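Side-chain contacts in serine proteinase inhibitor A (Sagittaria sagittifolia, PDB 3E8L), which inhibits endopeptidases, probably trypsin and chymotrypsin at the same time through two reactive sites, and probably kallikrein weakly: residues 78-81 and 82-85; 92-95 and 96-99. The protein carries 2 engineered substitutions. All coordinates share one frame; numbering follows the deposited sequence.

Interaction 1: 78-81 and 82-85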
# COMPACT_ATOMS: atom_id res chain seq x y z
N VAL A 78 -11.29 -10.97 8.62
CA VAL A 78 -11.46 -11.88 7.51
C VAL A 78 -11.54 -11.11 6.21
O VAL A 78 -12.08 -10.02 6.17
CB VAL A 78 -12.72 -12.79 7.74
CG1 VAL A 78 -13.88 -12.42 6.85
CG2 VAL A 78 -12.36 -14.24 7.56
N MET A 79 -10.97 -11.66 5.13
CA MET A 79 -11.00 -10.99 3.84
C MET A 79 -12.42 -11.02 3.28
O MET A 79 -13.03 -12.09 3.20
CB MET A 79 -9.98 -11.63 2.87
CG MET A 79 -10.07 -11.16 1.44
SD MET A 79 -8.79 -11.64 0.25
CE MET A 79 -7.69 -12.70 1.14
N GLN A 80 -12.96 -9.85 2.94
CA GLN A 80 -14.33 -9.76 2.40
C GLN A 80 -14.36 -9.47 0.91
O GLN A 80 -13.60 -8.64 0.42
CB GLN A 80 -15.18 -8.72 3.16
CG GLN A 80 -15.70 -9.18 4.52
CD GLN A 80 -16.14 -8.01 5.43
OE1 GLN A 80 -15.77 -6.84 5.19
NE2 GLN A 80 -16.92 -8.32 6.47
N LEU A 81 -15.25 -10.17 0.19
CA LEU A 81 -15.45 -9.98 -1.24
C LEU A 81 -15.67 -8.53 -1.61
O LEU A 81 -16.43 -7.82 -0.96
CB LEU A 81 -16.64 -10.80 -1.71
CG LEU A 81 -16.45 -12.04 -2.59
CD1 LEU A 81 -15.05 -12.54 -2.64
CD2 LEU A 81 -17.40 -13.13 -2.13
N GLY A 82 -14.95 -8.06 -2.62
CA GLY A 82 -15.07 -6.69 -3.08
C GLY A 82 -14.23 -5.69 -2.31
O GLY A 82 -14.07 -4.54 -2.73
N SER A 83 -13.69 -6.12 -1.17
CA SER A 83 -12.92 -5.20 -0.33
C SER A 83 -11.50 -5.14 -0.83
O SER A 83 -11.08 -5.91 -1.68
CB SER A 83 -12.94 -5.63 1.13
OG SER A 83 -14.10 -5.16 1.76
N ARG A 84 -10.74 -4.22 -0.27
CA ARG A 84 -9.39 -3.96 -0.75
C ARG A 84 -8.33 -4.21 0.31
O ARG A 84 -8.47 -3.81 1.47
CB ARG A 84 -9.30 -2.54 -1.33
CG ARG A 84 -9.68 -2.54 -2.79
CD ARG A 84 -11.20 -2.47 -3.02
NE ARG A 84 -11.57 -1.09 -2.86
CZ ARG A 84 -12.12 -0.33 -3.78
NH1 ARG A 84 -12.46 -0.82 -4.96
NH2 ARG A 84 -12.35 0.93 -3.48
N TYR A 85 -7.28 -4.89 -0.12
CA TYR A 85 -6.21 -5.30 0.78
C TYR A 85 -4.84 -5.14 0.18
O TYR A 85 -4.66 -5.23 -1.04
CB TYR A 85 -6.42 -6.74 1.20
CG TYR A 85 -7.77 -6.94 1.79
CD1 TYR A 85 -8.05 -6.49 3.08
CD2 TYR A 85 -8.79 -7.54 1.06
CE1 TYR A 85 -9.32 -6.65 3.64
CE2 TYR A 85 -10.05 -7.70 1.59
CZ TYR A 85 -10.31 -7.25 2.88
OH TYR A 85 -11.57 -7.43 3.39
O HOH W 1 -11.13 -8.82 -1.23

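Interaction 2: 92-95 and 96-99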
# COMPACT_ATOMS: atom_id res chain seq x y z
N PRO A 92 12.27 -13.99 2.46
CA PRO A 92 13.43 -13.35 3.09
C PRO A 92 13.80 -12.12 2.26
O PRO A 92 13.73 -12.17 1.03
CB PRO A 92 14.52 -14.41 3.00
CG PRO A 92 13.81 -15.69 2.71
CD PRO A 92 12.62 -15.31 1.91
N VAL A 93 14.18 -11.03 2.93
CA VAL A 93 14.41 -9.77 2.23
C VAL A 93 15.38 -8.89 3.02
O VAL A 93 15.39 -8.94 4.24
CB VAL A 93 13.04 -9.09 2.00
CG1 VAL A 93 12.86 -7.89 2.87
CG2 VAL A 93 12.84 -8.78 0.55
N PRO A 94 16.24 -8.10 2.34
CA PRO A 94 17.03 -7.12 3.09
C PRO A 94 16.09 -6.04 3.64
O PRO A 94 15.13 -5.68 2.96
CB PRO A 94 17.96 -6.53 2.03
CG PRO A 94 17.22 -6.71 0.73
CD PRO A 94 16.45 -7.99 0.88
N LEU A 95 16.35 -5.54 4.85
CA LEU A 95 15.31 -4.76 5.56
C LEU A 95 14.97 -3.40 4.94
O LEU A 95 13.94 -2.82 5.26
CB LEU A 95 15.54 -4.68 7.08
CG LEU A 95 15.57 -6.02 7.83
CD1 LEU A 95 15.64 -5.80 9.32
CD2 LEU A 95 14.37 -6.92 7.47
N ILE A 96 15.80 -2.91 4.02
CA ILE A 96 15.43 -1.74 3.25
C ILE A 96 14.25 -2.03 2.26
O ILE A 96 13.58 -1.10 1.77
CB ILE A 96 16.67 -1.10 2.58
CG1 ILE A 96 16.43 0.39 2.26
CG2 ILE A 96 17.13 -1.93 1.37
CD1 ILE A 96 17.50 1.08 1.39
N CYS A 97 13.93 -3.28 2.03
CA CYS A 97 12.88 -3.61 1.09
C CYS A 97 11.61 -4.17 1.74
O CYS A 97 11.70 -4.97 2.64
CB CYS A 97 13.42 -4.62 0.07
SG CYS A 97 14.73 -4.03 -1.01
N ASP A 98 10.44 -3.74 1.27
CA ASP A 98 9.20 -4.42 1.60
C ASP A 98 8.87 -5.39 0.48
O ASP A 98 9.65 -5.59 -0.44
CB ASP A 98 8.06 -3.43 1.87
CG ASP A 98 7.72 -2.56 0.68
OD1 ASP A 98 7.58 -3.09 -0.43
OD2 ASP A 98 7.58 -1.34 0.87
N THR A 99 7.70 -6.01 0.56
CA THR A 99 7.29 -7.07 -0.33
C THR A 99 5.82 -6.87 -0.76
O THR A 99 5.18 -7.81 -1.25
CB THR A 99 7.46 -8.48 0.35
OG1 THR A 99 6.61 -8.55 1.50
CG2 THR A 99 8.89 -8.73 0.78

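Interaction 1: 78-81 and 82-85
Tyr85 folds back from the start of strand 84-89 onto Met79 and Gln80, across a type II beta turn that runs from Gln80 to Ser83 in this beta-trefoil protein. Gln80 N donates to the phenol oxygen, Tyr85 OH, over 2.8 Å and almost in line (173° at the hydrogen). With CG anti to the backbone N (chi1 171°), Met79 crosses the ring at a slant, its CG 3.5 Å from Tyr85 CE2. Met79 SD lies 5.0 Å from the centroid of the Tyr85 ring, oblique to it, a Met-aromatic contact. A leucine in place of Tyr85 would probably leave the amide of Gln80 without its acceptor and open a gap beside Met79. At the corner, Gly82 has a positive phi of 85°, where the first carbon of any side chain would be driven against Leu81 O. The turn is closed by Ser83 N, 3.0 Å from Gln80 O. Leu81 reaches out of the turn to Val11 and Tyr142, while Gly82 and Ala133 share a backbone hydrogen bond. A water at the edge of the Tyr85 ring gives one hydrogen bond to Gln80 O (3.0 Å) and another to Ser83 O (2.9 Å).

Interaction 2: 92-95 and 96-99
Val93 faces Cys97 and Thr99 across a type I beta turn, Pro94 to Cys97, that ends strand 92-94, about 17 Å from the centre of the chain to the centre of the contact. From the backbone, CB of Val93 directs both methyls to the returning arm. The first, CG1, lies 3.2 Å from Cys97 O, a tight fit for carbon against oxygen, and chi1 of 108° leaves the valine away from a staggered position. The other methyl, CG2, takes two neighbours: Thr99 CG2 at 4.0 Å, met at a slant, and Cys97 CB at 4.2 Å. The two methyls thus split the work, CG1 on the cysteine carbonyl and CG2 on the threonine methyl. Thr99 presents CG2 to the valine while its other branch, OG1, hydrogen-bonds to Phe89 O.

The turn is closed by Cys97 N, which donates to Pro94 O over 2.8 Å with 162° at the hydrogen. On the cysteine side chain, SG is anti to the carbonyl carbon (chi1 -65°), which sets it 4.1 Å from Pro94 CG, an apolar contact with the proline ring. The same sulfur forms the disulfide with Cys51 and so ties the turn to the body of the protein.

Pro92, Val93 and Pro94 form an antiparallel ladder with a strand of another protein's chain, and Leu95 and Ile96 also pack on that chain; this is consistent with a reactive-site loop of a Kunitz-type inhibitor docked on its protease. Within the inhibitor, Ile96 lies against Tyr122, Phe123 and Tyr124 in the loop after strand 113-119, Cys51 joins the turn to the link between strands 43-49 and 52-57, and the chain then runs on into strand 101-103.

Interaction 1 comes first along the chain and leads into strand 84-89, whose far end is followed by strand 92-94 and interaction 2. Their centres are 25 Å apart and their nearest atoms about 10 Å, without touching. Strand 84-89 belongs to a four-stranded antiparallel sheet, whose outer strand 142-147 interaction 1 touches through Leu81 and Arg84; the arginine salt-bridges Glu132 and hydrogen-bonds to Glu150 O. Interaction 2 is tied instead to the other sheet, through Cys51 between strands 43-49 and 52-57. Both meet a chain of another protein, interaction 1 by side-chain packing, interaction 2 by a strand ladder consistent with a reactive-site loop. The two turns stand at opposite ends of residues 84-94 in one beta-trefoil domain.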